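Local coordinates for snrnp sm-like protein (Pyrococcus abyssi, PDB 1H64) that probably binds RNA as a ring-shaped heptamer with an Sm core like that of eukaryotic spliceosomal particles, at residues C[7-12]-C[68-73]; C[15-20]-C[40-45]; C[19-24]-C[60-65]. All blocks are in the same frame, centred on the assembly; numbering follows the deposited sequence.

Contact 1 of 3, residues C[7-12]-C[68-73]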
loop_
_atom_site.group_PDB
_atom_site.type_symbol
_atom_site.label_atom_id
_atom_site.label_comp_id
_atom_site.label_asym_id
_atom_site.label_seq_id
_atom_site.Cartn_x
_atom_site.Cartn_y
_atom_site.Cartn_z
ATOM N N ASP C 7 7.131 -18.309 -15.961
ATOM C CA ASP C 7 7.868 -19.363 -16.667
ATOM C C ASP C 7 9.295 -19.426 -16.116
ATOM O O ASP C 7 9.834 -20.502 -15.864
ATOM C CB ASP C 7 7.964 -19.067 -18.170
ATOM C CG ASP C 7 6.614 -19.010 -18.849
ATOM O OD1 ASP C 7 5.746 -19.841 -18.510
ATOM O OD2 ASP C 7 6.432 -18.147 -19.738
ATOM N N VAL C 8 9.898 -18.255 -15.959
ATOM C CA VAL C 8 11.265 -18.136 -15.453
ATOM C C VAL C 8 11.367 -18.740 -14.057
ATOM O O VAL C 8 12.268 -19.535 -13.768
ATOM C CB VAL C 8 11.700 -16.649 -15.395
ATOM C CG1 VAL C 8 13.031 -16.518 -14.658
ATOM C CG2 VAL C 8 11.819 -16.083 -16.785
ATOM N N ILE C 9 10.439 -18.359 -13.183
ATOM C CA ILE C 9 10.427 -18.876 -11.824
ATOM C C ILE C 9 10.284 -20.402 -11.848
ATOM O O ILE C 9 10.979 -21.124 -11.108
ATOM C CB ILE C 9 9.273 -18.241 -11.019
ATOM C CG1 ILE C 9 9.521 -16.738 -10.865
ATOM C CG2 ILE C 9 9.129 -18.904 -9.660
ATOM C CD1 ILE C 9 10.855 -16.385 -10.243
ATOM N N HIS C 10 9.399 -20.899 -12.713
ATOM C CA HIS C 10 9.168 -22.340 -12.818
ATOM C C HIS C 10 10.416 -23.096 -13.261
ATOM O O HIS C 10 10.683 -24.200 -12.779
ATOM C CB HIS C 10 8.044 -22.658 -13.819
ATOM C CG HIS C 10 7.741 -24.119 -13.916
ATOM N ND1 HIS C 10 7.066 -24.801 -12.926
ATOM C CD2 HIS C 10 8.103 -25.048 -14.832
ATOM C CE1 HIS C 10 7.026 -26.085 -13.229
ATOM N NE2 HIS C 10 7.649 -26.262 -14.380
ATOM N N ARG C 11 11.153 -22.513 -14.195
ATOM C CA ARG C 11 12.380 -23.120 -14.714
ATOM C C ARG C 11 13.505 -23.135 -13.671
ATOM O O ARG C 11 14.494 -23.855 -13.827
ATOM C CB ARG C 11 12.898 -22.336 -15.919
ATOM C CG ARG C 11 11.929 -22.150 -17.064
ATOM C CD ARG C 11 12.587 -21.307 -18.156
ATOM N NE ARG C 11 11.699 -21.041 -19.285
ATOM C CZ ARG C 11 11.172 -21.980 -20.061
ATOM N NH1 ARG C 11 11.438 -23.260 -19.838
ATOM N NH2 ARG C 11 10.379 -21.640 -21.064
ATOM N N SER C 12 13.362 -22.335 -12.623
ATOM C CA SER C 12 14.396 -22.243 -11.600
ATOM C C SER C 12 14.189 -23.161 -10.403
ATOM O O SER C 12 14.921 -23.064 -9.417
ATOM C CB SER C 12 14.523 -20.793 -11.106
ATOM O OG SER C 12 14.807 -19.898 -12.168
ATOM N N LEU C 68 11.346 -7.183 -4.831
ATOM C CA LEU C 68 11.633 -6.239 -5.908
ATOM C C LEU C 68 11.932 -7.060 -7.168
ATOM O O LEU C 68 11.396 -6.800 -8.254
ATOM C CB LEU C 68 12.862 -5.382 -5.573
ATOM C CG LEU C 68 13.365 -4.482 -6.709
ATOM C CD1 LEU C 68 12.366 -3.362 -6.951
ATOM C CD2 LEU C 68 14.740 -3.889 -6.360
ATOM N N ALA C 69 12.788 -8.064 -7.014
ATOM C CA ALA C 69 13.159 -8.891 -8.157
ATOM C C ALA C 69 13.714 -10.231 -7.730
ATOM O O ALA C 69 14.103 -10.411 -6.570
ATOM C CB ALA C 69 14.177 -8.138 -9.017
ATOM N N ILE C 70 13.728 -11.176 -8.673
ATOM C CA ILE C 70 14.275 -12.512 -8.431
ATOM C C ILE C 70 15.157 -12.840 -9.623
ATOM O O ILE C 70 14.763 -12.633 -10.781
ATOM C CB ILE C 70 13.196 -13.603 -8.331
ATOM C CG1 ILE C 70 12.263 -13.313 -7.158
ATOM C CG2 ILE C 70 13.854 -14.962 -8.169
ATOM C CD1 ILE C 70 11.094 -14.259 -7.046
ATOM N N SER C 71 16.353 -13.346 -9.336
ATOM C CA SER C 71 17.296 -13.683 -10.396
ATOM C C SER C 71 17.872 -15.081 -10.240
ATOM O O SER C 71 18.423 -15.420 -9.186
ATOM C CB SER C 71 18.457 -12.689 -10.412
ATOM O OG SER C 71 19.391 -13.028 -11.431
ATOM N N PRO C 72 17.729 -15.922 -11.274
ATOM C CA PRO C 72 18.288 -17.270 -11.162
ATOM C C PRO C 72 19.812 -17.108 -11.173
ATOM O O PRO C 72 20.350 -16.285 -11.911
ATOM C CB PRO C 72 17.745 -17.973 -12.412
ATOM C CG PRO C 72 17.617 -16.871 -13.396
ATOM C CD PRO C 72 17.023 -15.750 -12.557
ATOM N N THR C 73 20.503 -17.858 -10.325
ATOM C CA THR C 73 21.958 -17.744 -10.260
ATOM C C THR C 73 22.628 -18.875 -11.036
ATOM O O THR C 73 23.224 -19.764 -10.391
ATOM C CB THR C 73 22.452 -17.759 -8.794
ATOM O OG1 THR C 73 21.800 -16.714 -8.064
ATOM C CG2 THR C 73 23.952 -17.527 -8.734
#
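Ile9, on the N-terminal helix, and Ile70, on the last strand, make the apolar half of this contact. Their side chains cross at about a right angle, and a single methyl, Ile9 CD1, does the touching: it sits 3.8 Å from Ile70 CD1 and 3.9 Å from Ile70 CG2, filling the notch between the two branches. A bent second torsion in Ile9 (chi2 -55°) turns that methyl out of the run of its chain, whereas Ile70 is extended beyond CG1. In the Sm fold a short N-terminal helix packs against a strongly bent antiparallel barrel, and here strand 67-72 supplies part of the surface it rests on; Ile9 also leans on Leu31 and Tyr34 of strand 25-34. At Ser12 the contact becomes mixed in character. Ser12 OG approaches the Pro72 ring at CB, 3.5 Å away, a van der Waals touch. Ser12 N donates to Ile9 O (3.1 Å), which ties the residue back to the preceding turn, and Ser12 OG lies 3.0 Å from Val8 O. Ala69 and Ile70 meanwhile pair with a strand of a neighbouring subunit, carrying the sheet across the interface.

Contact 2 of 3, residues C[15-20]-C[40-45]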
loop_
_atom_site.group_PDB
_atom_site.type_symbol
_atom_site.label_atom_id
_atom_site.label_comp_id
_atom_site.label_asym_id
_atom_site.label_seq_id
_atom_site.Cartn_x
_atom_site.Cartn_y
_atom_site.Cartn_z
ATOM N N LYS C 15 17.036 -24.828 -8.226
ATOM C CA LYS C 15 18.225 -24.067 -8.593
ATOM C C LYS C 15 18.442 -22.878 -7.650
ATOM O O LYS C 15 17.491 -22.370 -7.061
ATOM C CB LYS C 15 18.110 -23.577 -10.036
ATOM C CG LYS C 15 18.129 -24.713 -11.048
ATOM C CD LYS C 15 18.383 -24.230 -12.475
ATOM C CE LYS C 15 17.175 -23.518 -13.058
ATOM N NZ LYS C 15 17.337 -23.198 -14.508
ATOM N N ASP C 16 19.695 -22.456 -7.494
ATOM C CA ASP C 16 20.017 -21.322 -6.628
ATOM C C ASP C 16 19.455 -20.038 -7.248
ATOM O O ASP C 16 19.561 -19.819 -8.458
ATOM C CB ASP C 16 21.543 -21.186 -6.465
ATOM C CG ASP C 16 21.945 -20.080 -5.481
ATOM O OD1 ASP C 16 21.746 -20.245 -4.255
ATOM O OD2 ASP C 16 22.465 -19.034 -5.934
ATOM N N VAL C 17 18.843 -19.204 -6.416
ATOM C CA VAL C 17 18.309 -17.929 -6.884
ATOM C C VAL C 17 18.622 -16.833 -5.885
ATOM O O VAL C 17 18.959 -17.093 -4.716
ATOM C CB VAL C 17 16.769 -17.948 -7.055
ATOM C CG1 VAL C 17 16.361 -18.967 -8.119
ATOM C CG2 VAL C 17 16.109 -18.268 -5.725
ATOM N N LEU C 18 18.493 -15.604 -6.361
ATOM C CA LEU C 18 18.693 -14.408 -5.557
ATOM C C LEU C 18 17.321 -13.709 -5.451
ATOM O O LEU C 18 16.682 -13.452 -6.474
ATOM C CB LEU C 18 19.680 -13.483 -6.270
ATOM C CG LEU C 18 19.996 -12.108 -5.674
ATOM C CD1 LEU C 18 20.513 -12.265 -4.252
ATOM C CD2 LEU C 18 21.041 -11.405 -6.540
ATOM N N VAL C 19 16.855 -13.441 -4.233
ATOM C CA VAL C 19 15.578 -12.735 -4.060
ATOM C C VAL C 19 15.927 -11.364 -3.475
ATOM O O VAL C 19 16.357 -11.265 -2.317
ATOM C CB VAL C 19 14.623 -13.496 -3.100
ATOM C CG1 VAL C 19 13.313 -12.709 -2.920
ATOM C CG2 VAL C 19 14.330 -14.909 -3.648
ATOM N N ILE C 20 15.763 -10.323 -4.286
ATOM C CA ILE C 20 16.049 -8.949 -3.894
ATOM C C ILE C 20 14.811 -8.290 -3.283
ATOM O O ILE C 20 13.739 -8.244 -3.904
ATOM C CB ILE C 20 16.503 -8.115 -5.105
ATOM C CG1 ILE C 20 17.687 -8.795 -5.794
ATOM C CG2 ILE C 20 16.899 -6.715 -4.662
ATOM C CD1 ILE C 20 18.163 -8.068 -7.046
ATOM N N VAL C 40 7.593 -17.185 -2.609
ATOM C CA VAL C 40 8.529 -18.256 -2.955
ATOM C C VAL C 40 9.050 -18.992 -1.733
ATOM O O VAL C 40 8.977 -18.490 -0.609
ATOM C CB VAL C 40 9.741 -17.723 -3.781
ATOM C CG1 VAL C 40 9.250 -17.175 -5.128
ATOM C CG2 VAL C 40 10.494 -16.637 -3.003
ATOM N N VAL C 41 9.543 -20.208 -1.962
ATOM C CA VAL C 41 10.076 -21.024 -0.878
ATOM C C VAL C 41 11.508 -21.369 -1.239
ATOM O O VAL C 41 11.764 -21.852 -2.340
ATOM C CB VAL C 41 9.288 -22.350 -0.702
ATOM C CG1 VAL C 41 9.868 -23.127 0.479
ATOM C CG2 VAL C 41 7.804 -22.068 -0.449
ATOM N N LEU C 42 12.439 -21.094 -0.328
ATOM C CA LEU C 42 13.839 -21.401 -0.575
ATOM C C LEU C 42 14.301 -22.404 0.474
ATOM O O LEU C 42 13.771 -22.427 1.598
ATOM C CB LEU C 42 14.701 -20.146 -0.450
ATOM C CG LEU C 42 14.343 -18.931 -1.297
ATOM C CD1 LEU C 42 15.343 -17.832 -1.000
ATOM C CD2 LEU C 42 14.370 -19.281 -2.761
ATOM N N ALA C 43 15.260 -23.241 0.084
ATOM C CA ALA C 43 15.851 -24.235 0.983
ATOM C C ALA C 43 17.321 -23.827 1.188
ATOM O O ALA C 43 17.930 -23.235 0.291
ATOM C CB ALA C 43 15.761 -25.637 0.359
ATOM N N ASP C 44 17.871 -24.139 2.362
ATOM C CA ASP C 44 19.262 -23.796 2.704
ATOM C C ASP C 44 19.507 -22.332 2.382
ATOM O O ASP C 44 20.420 -21.992 1.640
ATOM C CB ASP C 44 20.257 -24.662 1.917
ATOM C CG ASP C 44 20.038 -26.148 2.132
ATOM O OD1 ASP C 44 19.820 -26.565 3.293
ATOM O OD2 ASP C 44 20.090 -26.902 1.140
ATOM N N ALA C 45 18.694 -21.465 2.973
ATOM C CA ALA C 45 18.774 -20.038 2.702
ATOM C C ALA C 45 19.619 -19.215 3.657
ATOM O O ALA C 45 19.868 -19.609 4.798
ATOM C CB ALA C 45 17.350 -19.442 2.656
#
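Val17 and Leu42 meet where this contact is tightest: Val17 CG2 lies 3.6 Å from Leu42 CD2. The valine methyl that makes the approach occupies the position between the backbone N and the carbonyl carbon, with CG1 turned beside the N (chi1 -63°). Leu42 spreads its two methyls over two partners, CD2 to Val17 and CD1 to Val19 CG2 at 4.1 Å, so that the fork of the leucine bridges alternate residues of strand 16-21. Farther along, the packing is slacker. Val19 CG2 and Val40 CG2 are 4.3 Å apart; Val40 also touches Ile62 and Ile70, and Val19 touches Val67. Past the Val17-Leu42 pair, Lys15 and Asp44 are exposed and stay apart from this apolar layer. No hydrogen bond spans the contact. The strand axes come no closer than 9.5 Å and their directions differ by 125°, a spacing that belongs to facing layers and not to adjacent strands; both strands instead pair with the long strand 25-34. Side chains thus meet across the interior of one curled antiparallel structure, as in the small Sm barrel, which is akin to the SH3 barrel.

Contact 3 of 3, residues C[19-24]-C[60-65]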
loop_
_atom_site.group_PDB
_atom_site.type_symbol
_atom_site.label_atom_id
_atom_site.label_comp_id
_atom_site.label_asym_id
_atom_site.label_seq_id
_atom_site.Cartn_x
_atom_site.Cartn_y
_atom_site.Cartn_z
ATOM N N VAL C 19 16.855 -13.441 -4.233
ATOM C CA VAL C 19 15.578 -12.735 -4.060
ATOM C C VAL C 19 15.927 -11.364 -3.475
ATOM O O VAL C 19 16.357 -11.265 -2.317
ATOM C CB VAL C 19 14.623 -13.496 -3.100
ATOM C CG1 VAL C 19 13.313 -12.709 -2.920
ATOM C CG2 VAL C 19 14.330 -14.909 -3.648
ATOM N N ILE C 20 15.763 -10.323 -4.286
ATOM C CA ILE C 20 16.049 -8.949 -3.894
ATOM C C ILE C 20 14.811 -8.290 -3.283
ATOM O O ILE C 20 13.739 -8.244 -3.904
ATOM C CB ILE C 20 16.503 -8.115 -5.105
ATOM C CG1 ILE C 20 17.687 -8.795 -5.794
ATOM C CG2 ILE C 20 16.899 -6.715 -4.662
ATOM C CD1 ILE C 20 18.163 -8.068 -7.046
ATOM N N LEU C 21 14.959 -7.787 -2.062
ATOM C CA LEU C 21 13.849 -7.143 -1.381
ATOM C C LEU C 21 13.924 -5.630 -1.562
ATOM O O LEU C 21 14.960 -5.089 -1.936
ATOM C CB LEU C 21 13.866 -7.532 0.100
ATOM C CG LEU C 21 13.892 -9.060 0.265
ATOM C CD1 LEU C 21 14.318 -9.413 1.664
ATOM C CD2 LEU C 21 12.517 -9.658 -0.068
ATOM N N LYS C 22 12.809 -4.953 -1.313
ATOM C CA LYS C 22 12.731 -3.503 -1.470
ATOM C C LYS C 22 13.599 -2.738 -0.467
ATOM O O LYS C 22 13.222 -1.653 -0.032
ATOM C CB LYS C 22 11.273 -3.051 -1.327
ATOM C CG LYS C 22 10.284 -3.919 -2.097
ATOM C CD LYS C 22 8.850 -3.398 -1.986
ATOM C CE LYS C 22 7.868 -4.298 -2.730
ATOM N NZ LYS C 22 6.487 -3.715 -2.740
ATOM N N LYS C 23 14.764 -3.279 -0.117
ATOM C CA LYS C 23 15.629 -2.622 0.865
ATOM C C LYS C 23 17.147 -2.729 0.650
ATOM O O LYS C 23 17.919 -2.301 1.515
ATOM C CB LYS C 23 15.304 -3.164 2.262
ATOM C CG LYS C 23 13.840 -3.048 2.671
ATOM C CD LYS C 23 13.489 -1.647 3.140
ATOM C CE LYS C 23 14.175 -1.323 4.460
ATOM N NZ LYS C 23 13.773 0.009 4.991
ATOM N N GLY C 24 17.591 -3.270 -0.482
ATOM C CA GLY C 24 19.028 -3.422 -0.683
ATOM C C GLY C 24 19.410 -4.518 0.291
ATOM O O GLY C 24 20.539 -4.631 0.777
ATOM N N ILE C 60 12.718 -21.363 4.032
ATOM C CA ILE C 60 12.013 -20.118 4.319
ATOM C C ILE C 60 11.004 -19.737 3.233
ATOM O O ILE C 60 11.300 -19.833 2.045
ATOM C CB ILE C 60 13.001 -18.947 4.497
ATOM C CG1 ILE C 60 12.249 -17.703 4.979
ATOM C CG2 ILE C 60 13.718 -18.649 3.186
ATOM C CD1 ILE C 60 13.150 -16.544 5.342
ATOM N N VAL C 61 9.823 -19.313 3.675
ATOM C CA VAL C 61 8.748 -18.877 2.776
ATOM C C VAL C 61 8.791 -17.347 2.782
ATOM O O VAL C 61 8.639 -16.729 3.834
ATOM C CB VAL C 61 7.378 -19.366 3.277
ATOM C CG1 VAL C 61 6.271 -18.965 2.259
ATOM C CG2 VAL C 61 7.404 -20.872 3.448
ATOM N N ILE C 62 9.021 -16.755 1.609
ATOM C CA ILE C 62 9.117 -15.315 1.435
ATOM C C ILE C 62 7.861 -14.788 0.723
ATOM O O ILE C 62 7.492 -15.303 -0.335
ATOM C CB ILE C 62 10.330 -14.968 0.561
ATOM C CG1 ILE C 62 11.627 -15.497 1.217
ATOM C CG2 ILE C 62 10.442 -13.468 0.390
ATOM C CD1 ILE C 62 12.874 -15.283 0.335
ATOM N N ARG C 63 7.212 -13.764 1.272
ATOM C CA ARG C 63 6.011 -13.258 0.600
ATOM C C ARG C 63 6.372 -12.361 -0.574
ATOM O O ARG C 63 7.194 -11.456 -0.465
ATOM C CB ARG C 63 5.090 -12.531 1.593
ATOM C CG ARG C 63 4.195 -13.492 2.433
ATOM C CD ARG C 63 2.930 -12.752 2.882
ATOM N NE ARG C 63 3.347 -11.407 3.199
ATOM C CZ ARG C 63 2.772 -10.292 2.778
ATOM N NH1 ARG C 63 1.687 -10.295 2.004
ATOM N NH2 ARG C 63 3.357 -9.161 3.089
ATOM N N GLY C 64 5.735 -12.607 -1.717
ATOM C CA GLY C 64 6.025 -11.816 -2.907
ATOM C C GLY C 64 5.810 -10.304 -2.853
ATOM O O GLY C 64 6.477 -9.553 -3.571
ATOM N N ASP C 65 4.899 -9.842 -2.000
ATOM C CA ASP C 65 4.618 -8.416 -1.909
ATOM C C ASP C 65 5.825 -7.572 -1.502
ATOM O O ASP C 65 5.861 -6.366 -1.755
ATOM C CB ASP C 65 3.455 -8.169 -0.944
ATOM C CG ASP C 65 2.979 -6.716 -0.965
ATOM O OD1 ASP C 65 3.114 -6.015 0.064
ATOM O OD2 ASP C 65 2.480 -6.273 -2.019
#
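Lys22 meets the flat backbone carbonyl of Asp65, while the carboxylate of that residue stands apart. The carbonyl follows directly on Ile62, Arg63 and Gly64, which carry the Ile-Arg-Gly signature of the Sm2 motif; in relatives the loop at this place contributes to RNA binding on the inside of the ring. Lys22 NZ lies nearly straight out from the C=O bond, with a C-O-NZ angle of about 166°, and is 2.9 Å from Asp65 O. The hydrogen bond is nevertheless weak, because the angle CE-NZ-O is only about 81° and Lys22 CE crowds the same Asp65 O at 3.0 Å. Of the carboxylate, Asp65 OD2 is 4.8 Å from Lys22 NZ, and at most a weak attraction would be expected. The same lysine has a long, weak ion pair with Asp65 of a neighbouring subunit. Away from the lysine the contact is apolar. Val19 now uses its other branch, CG1, which stands anti to the backbone N (chi1 179°) and reaches tip to tip toward Ile62 CD1 at 4.2 Å. Phe27 of strand 25-34 touches both Leu21 and Ile62, adding to the barrel interior at this end. Val61 and Ile62 also form an antiparallel ladder with a strand of another subunit, while Asn39 OD1 accepts a hydrogen bond from Gly64 N. On the flank toward Lys22, Leu21 brings CD2 to within 4.4 Å of Ile62 CG2, a branch that stands anti to its own backbone N.

Overall arrangement
From the N-terminal helix the chain passes into strand 16-21, so the first segments of all three contacts lie within the opening third of the sequence, those of contacts 2 and 3 overlapping. Contact 2 closes the shortest loop, bringing 40-45 back over the start of that strand. Contact 3 opens from the same strand, sharing Val19 and Ile20 with contact 2, and closes later at 60-65. Contact 1 encloses both, since its second segment, 68-73, ends the modelled chain. Strands 40-42 and 60-62 pair side by side, and strand 67-72 pairs with 16-21. Together the contacts tie helix 5-11 to strand 67-72, and strand 16-21 to strands 40-42 and 60-62.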